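Local coordinates for protein haloacid dehalogenase-like hydrolase (Klebsiella pneumoniae subsp. pneumoniae, PDB 3PGV) that probably acts as a magnesium-dependent phosphatase of the Cof family within the haloacid dehalogenase-like hydrolase superfamily, at residues A[112-124]-A[128-136]. Numbering follows the deposited sequence.
Sequences EIVRNDPKIVTNV and DEWYMNRHR. With EDO (1,2-ethanediol), chain I.
R134 pushes its guanidinium into the loop 114-120, against the carbonyls of R115 and D117. R134 NH2 gives hydrogen bonds to R115 O (2.9 Å), near the guanidinium plane, and to D117 O (2.8 Å). D117 O also accepts from I120 N on the opposite face of its plane, closing a beta turn. Arginine suits this place because a long chain, bent at chi3 (106°), brings one nitrogen with two N-H groups to both carbonyls. CG of N133 sits between its backbone N and carbonyl carbon (chi1 64°), turning the amide to T122. N133 OD1 accepts from T122 N (2.8 Å), standing in for a main-chain carbonyl, and N133 N gives to T122 O; this pair of bonds carries the hairpin of strands 121-126 and 129-132 one residue further. Asparagine also supplies a donor, ND2, to a water linking T122 OG1, V114 O and I120 O. The hairpin's sheet is consistent with a Cof-type cap domain, apart from the Rossmann-like core holding calcium; V124 and Y131 form a hydrogen-bonded pair through both backbone bonds. N123 OD1 accepts twice: W130 NE1 (3.1 Å) lies in the carbonyl plane on a lone pair, and R136 NH2 (2.9 Å, 170° at the hydrogen) comes from above it. An amide suits N123 because ND2 can donate to F167 O and T169 OG1.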
# COMPACT_ATOMS: atom_id res chain seq x y z
N GLU A 112 -18.23 -2.11 -12.74
CA GLU A 112 -19.29 -3.03 -13.14
C GLU A 112 -18.79 -4.37 -13.66
O GLU A 112 -19.60 -5.24 -13.96
CB GLU A 112 -20.17 -2.35 -14.22
CG GLU A 112 -20.89 -1.09 -13.72
CD GLU A 112 -21.77 -1.34 -12.50
OE1 GLU A 112 -22.53 -2.34 -12.51
OE2 GLU A 112 -21.68 -0.55 -11.53
N ILE A 113 -17.45 -4.55 -13.78
CA ILE A 113 -16.88 -5.76 -14.38
C ILE A 113 -17.40 -7.07 -13.75
O ILE A 113 -17.66 -8.04 -14.47
CB ILE A 113 -15.32 -5.70 -14.50
CG1 ILE A 113 -14.78 -6.80 -15.45
CG2 ILE A 113 -14.64 -5.74 -13.11
CD1 ILE A 113 -13.25 -6.67 -15.85
N VAL A 114 -17.60 -7.08 -12.42
CA VAL A 114 -18.10 -8.28 -11.72
C VAL A 114 -19.30 -7.95 -10.85
O VAL A 114 -19.43 -8.48 -9.75
CB VAL A 114 -16.98 -9.01 -10.93
CG1 VAL A 114 -16.06 -9.78 -11.86
CG2 VAL A 114 -16.18 -8.03 -10.07
N ARG A 115 -20.22 -7.10 -11.36
CA ARG A 115 -21.42 -6.71 -10.62
C ARG A 115 -22.26 -7.92 -10.22
O ARG A 115 -22.78 -7.98 -9.10
CB ARG A 115 -22.27 -5.75 -11.45
CG ARG A 115 -23.50 -5.25 -10.71
CD ARG A 115 -23.30 -3.84 -10.31
NE ARG A 115 -23.81 -3.56 -8.98
CZ ARG A 115 -23.61 -2.41 -8.36
NH1 ARG A 115 -22.91 -1.44 -8.94
NH2 ARG A 115 -24.10 -2.22 -7.14
N ASN A 116 -22.38 -8.90 -11.14
CA ASN A 116 -23.27 -10.06 -10.96
C ASN A 116 -22.58 -11.28 -10.37
O ASN A 116 -23.17 -12.35 -10.34
CB ASN A 116 -23.96 -10.40 -12.27
CG ASN A 116 -24.75 -9.25 -12.85
OD1 ASN A 116 -24.51 -8.82 -13.98
ND2 ASN A 116 -25.62 -8.65 -12.04
N ASP A 117 -21.34 -11.11 -9.85
CA ASP A 117 -20.65 -12.23 -9.21
C ASP A 117 -20.96 -12.19 -7.70
O ASP A 117 -20.47 -11.31 -7.00
CB ASP A 117 -19.14 -12.15 -9.47
CG ASP A 117 -18.37 -13.42 -9.16
OD1 ASP A 117 -18.72 -14.10 -8.18
OD2 ASP A 117 -17.36 -13.68 -9.84
N PRO A 118 -21.83 -13.09 -7.20
CA PRO A 118 -22.18 -13.03 -5.77
C PRO A 118 -20.99 -13.27 -4.83
O PRO A 118 -21.05 -12.90 -3.66
CB PRO A 118 -23.24 -14.13 -5.62
CG PRO A 118 -22.97 -15.07 -6.73
CD PRO A 118 -22.50 -14.22 -7.87
N LYS A 119 -19.89 -13.87 -5.35
CA LYS A 119 -18.70 -14.18 -4.56
C LYS A 119 -17.79 -12.97 -4.39
O LYS A 119 -17.00 -12.93 -3.44
CB LYS A 119 -17.93 -15.37 -5.18
CG LYS A 119 -18.72 -16.68 -5.20
CD LYS A 119 -17.93 -17.84 -5.84
CE LYS A 119 -16.79 -18.34 -4.97
NZ LYS A 119 -16.07 -19.47 -5.60
N ILE A 120 -17.88 -11.97 -5.30
CA ILE A 120 -17.00 -10.80 -5.24
C ILE A 120 -17.77 -9.51 -4.87
O ILE A 120 -18.84 -9.24 -5.40
CB ILE A 120 -16.22 -10.62 -6.57
CG1 ILE A 120 -15.46 -11.91 -6.95
CG2 ILE A 120 -15.29 -9.41 -6.50
CD1 ILE A 120 -14.86 -11.91 -8.42
N VAL A 121 -17.18 -8.69 -3.99
CA VAL A 121 -17.66 -7.34 -3.69
C VAL A 121 -16.70 -6.33 -4.34
O VAL A 121 -15.47 -6.47 -4.22
CB VAL A 121 -17.81 -7.09 -2.15
CG1 VAL A 121 -18.09 -5.61 -1.86
CG2 VAL A 121 -18.91 -7.97 -1.55
N THR A 122 -17.24 -5.36 -5.10
CA THR A 122 -16.42 -4.33 -5.74
C THR A 122 -16.32 -3.09 -4.84
O THR A 122 -17.35 -2.52 -4.46
CB THR A 122 -16.95 -4.00 -7.13
OG1 THR A 122 -17.01 -5.19 -7.91
CG2 THR A 122 -16.08 -2.93 -7.86
N ASN A 123 -15.09 -2.69 -4.51
CA ASN A 123 -14.84 -1.52 -3.66
C ASN A 123 -14.14 -0.45 -4.44
O ASN A 123 -13.31 -0.75 -5.30
CB ASN A 123 -14.02 -1.90 -2.44
CG ASN A 123 -14.66 -2.92 -1.55
OD1 ASN A 123 -15.24 -2.60 -0.54
ND2 ASN A 123 -14.49 -4.19 -1.89
N VAL A 124 -14.45 0.82 -4.14
CA VAL A 124 -13.87 1.95 -4.86
C VAL A 124 -13.42 3.04 -3.86
O VAL A 124 -14.20 3.42 -2.97
CB VAL A 124 -14.90 2.54 -5.88
CG1 VAL A 124 -14.34 3.76 -6.59
CG2 VAL A 124 -15.34 1.48 -6.89
N ASP A 128 -11.96 11.22 -1.11
CA ASP A 128 -12.04 10.89 0.32
C ASP A 128 -13.20 9.96 0.65
O ASP A 128 -13.53 9.78 1.83
CB ASP A 128 -12.10 12.17 1.17
CG ASP A 128 -10.77 12.88 1.32
OD1 ASP A 128 -9.71 12.22 1.08
OD2 ASP A 128 -10.77 14.04 1.77
N GLU A 129 -13.79 9.33 -0.36
CA GLU A 129 -14.93 8.44 -0.13
C GLU A 129 -14.66 7.00 -0.49
O GLU A 129 -13.88 6.71 -1.40
CB GLU A 129 -16.19 8.94 -0.85
CG GLU A 129 -16.74 10.24 -0.29
CD GLU A 129 -18.07 10.64 -0.89
OE1 GLU A 129 -18.18 10.65 -2.14
OE2 GLU A 129 -19.01 10.92 -0.11
N TRP A 130 -15.36 6.09 0.18
CA TRP A 130 -15.26 4.67 -0.05
C TRP A 130 -16.60 4.15 -0.50
O TRP A 130 -17.61 4.38 0.16
CB TRP A 130 -14.78 3.96 1.23
CG TRP A 130 -14.93 2.47 1.25
CD1 TRP A 130 -14.79 1.61 0.20
CD2 TRP A 130 -15.03 1.64 2.44
NE1 TRP A 130 -14.90 0.30 0.64
CE2 TRP A 130 -15.00 0.29 2.01
CE3 TRP A 130 -15.13 1.92 3.81
CZ2 TRP A 130 -15.14 -0.77 2.90
CZ3 TRP A 130 -15.27 0.86 4.70
CH2 TRP A 130 -15.27 -0.46 4.25
N TYR A 131 -16.64 3.56 -1.71
CA TYR A 131 -17.86 3.01 -2.29
C TYR A 131 -17.80 1.51 -2.39
O TYR A 131 -16.73 0.93 -2.56
CB TYR A 131 -18.15 3.64 -3.66
CG TYR A 131 -18.64 5.07 -3.57
CD1 TYR A 131 -17.73 6.14 -3.56
CD2 TYR A 131 -19.99 5.36 -3.44
CE1 TYR A 131 -18.17 7.46 -3.47
CE2 TYR A 131 -20.44 6.67 -3.30
CZ TYR A 131 -19.53 7.73 -3.33
OH TYR A 131 -19.98 9.02 -3.23
N MSE A 132 -18.96 0.87 -2.30
CA MSE A 132 -19.09 -0.58 -2.35
C MSE A 132 -20.33 -0.91 -3.17
O MSE A 132 -21.33 -0.20 -3.07
CB MSE A 132 -19.25 -1.11 -0.93
CG MSE A 132 -18.44 -2.32 -0.65
SE MSE A 132 -18.49 -2.80 1.23
CE MSE A 132 -20.30 -3.04 1.45
N ASN A 133 -20.25 -1.93 -4.05
CA ASN A 133 -21.39 -2.24 -4.93
C ASN A 133 -22.55 -2.90 -4.18
O ASN A 133 -23.71 -2.69 -4.55
CB ASN A 133 -20.97 -3.07 -6.16
CG ASN A 133 -20.43 -4.43 -5.86
OD1 ASN A 133 -19.92 -4.71 -4.76
ND2 ASN A 133 -20.39 -5.28 -6.87
N ARG A 134 -22.25 -3.62 -3.09
CA ARG A 134 -23.27 -4.23 -2.22
C ARG A 134 -22.66 -4.60 -0.87
O ARG A 134 -21.45 -4.73 -0.77
CB ARG A 134 -23.91 -5.46 -2.89
CG ARG A 134 -23.00 -6.66 -2.97
CD ARG A 134 -23.66 -7.79 -3.70
NE ARG A 134 -23.12 -7.95 -5.04
CZ ARG A 134 -22.11 -8.76 -5.32
NH1 ARG A 134 -21.56 -9.50 -4.37
NH2 ARG A 134 -21.65 -8.84 -6.56
N HIS A 135 -23.50 -4.75 0.17
CA HIS A 135 -23.04 -5.15 1.51
C HIS A 135 -22.22 -6.44 1.45
O HIS A 135 -22.60 -7.38 0.72
CB HIS A 135 -24.23 -5.34 2.46
CG HIS A 135 -25.04 -4.11 2.68
ND1 HIS A 135 -24.59 -3.09 3.50
CD2 HIS A 135 -26.28 -3.80 2.24
CE1 HIS A 135 -25.55 -2.17 3.50
NE2 HIS A 135 -26.59 -2.56 2.77
N ARG A 136 -21.10 -6.50 2.19
CA ARG A 136 -20.24 -7.70 2.21
C ARG A 136 -20.91 -8.85 2.96
O ARG A 136 -21.15 -9.90 2.38
CB ARG A 136 -18.87 -7.39 2.82
CG ARG A 136 -18.02 -6.44 1.98
CD ARG A 136 -16.59 -6.44 2.46
NE ARG A 136 -15.81 -5.36 1.86
CZ ARG A 136 -14.55 -5.10 2.16
NH1 ARG A 136 -13.90 -5.87 3.03
NH2 ARG A 136 -13.92 -4.09 1.60
C1 EDO I . -18.10 7.39 2.24
O1 EDO I . -19.14 8.30 2.62
C2 EDO I . -16.78 7.87 2.84
O2 EDO I . -15.79 6.84 2.76
O HOH W 1 -18.74 -7.49 -7.47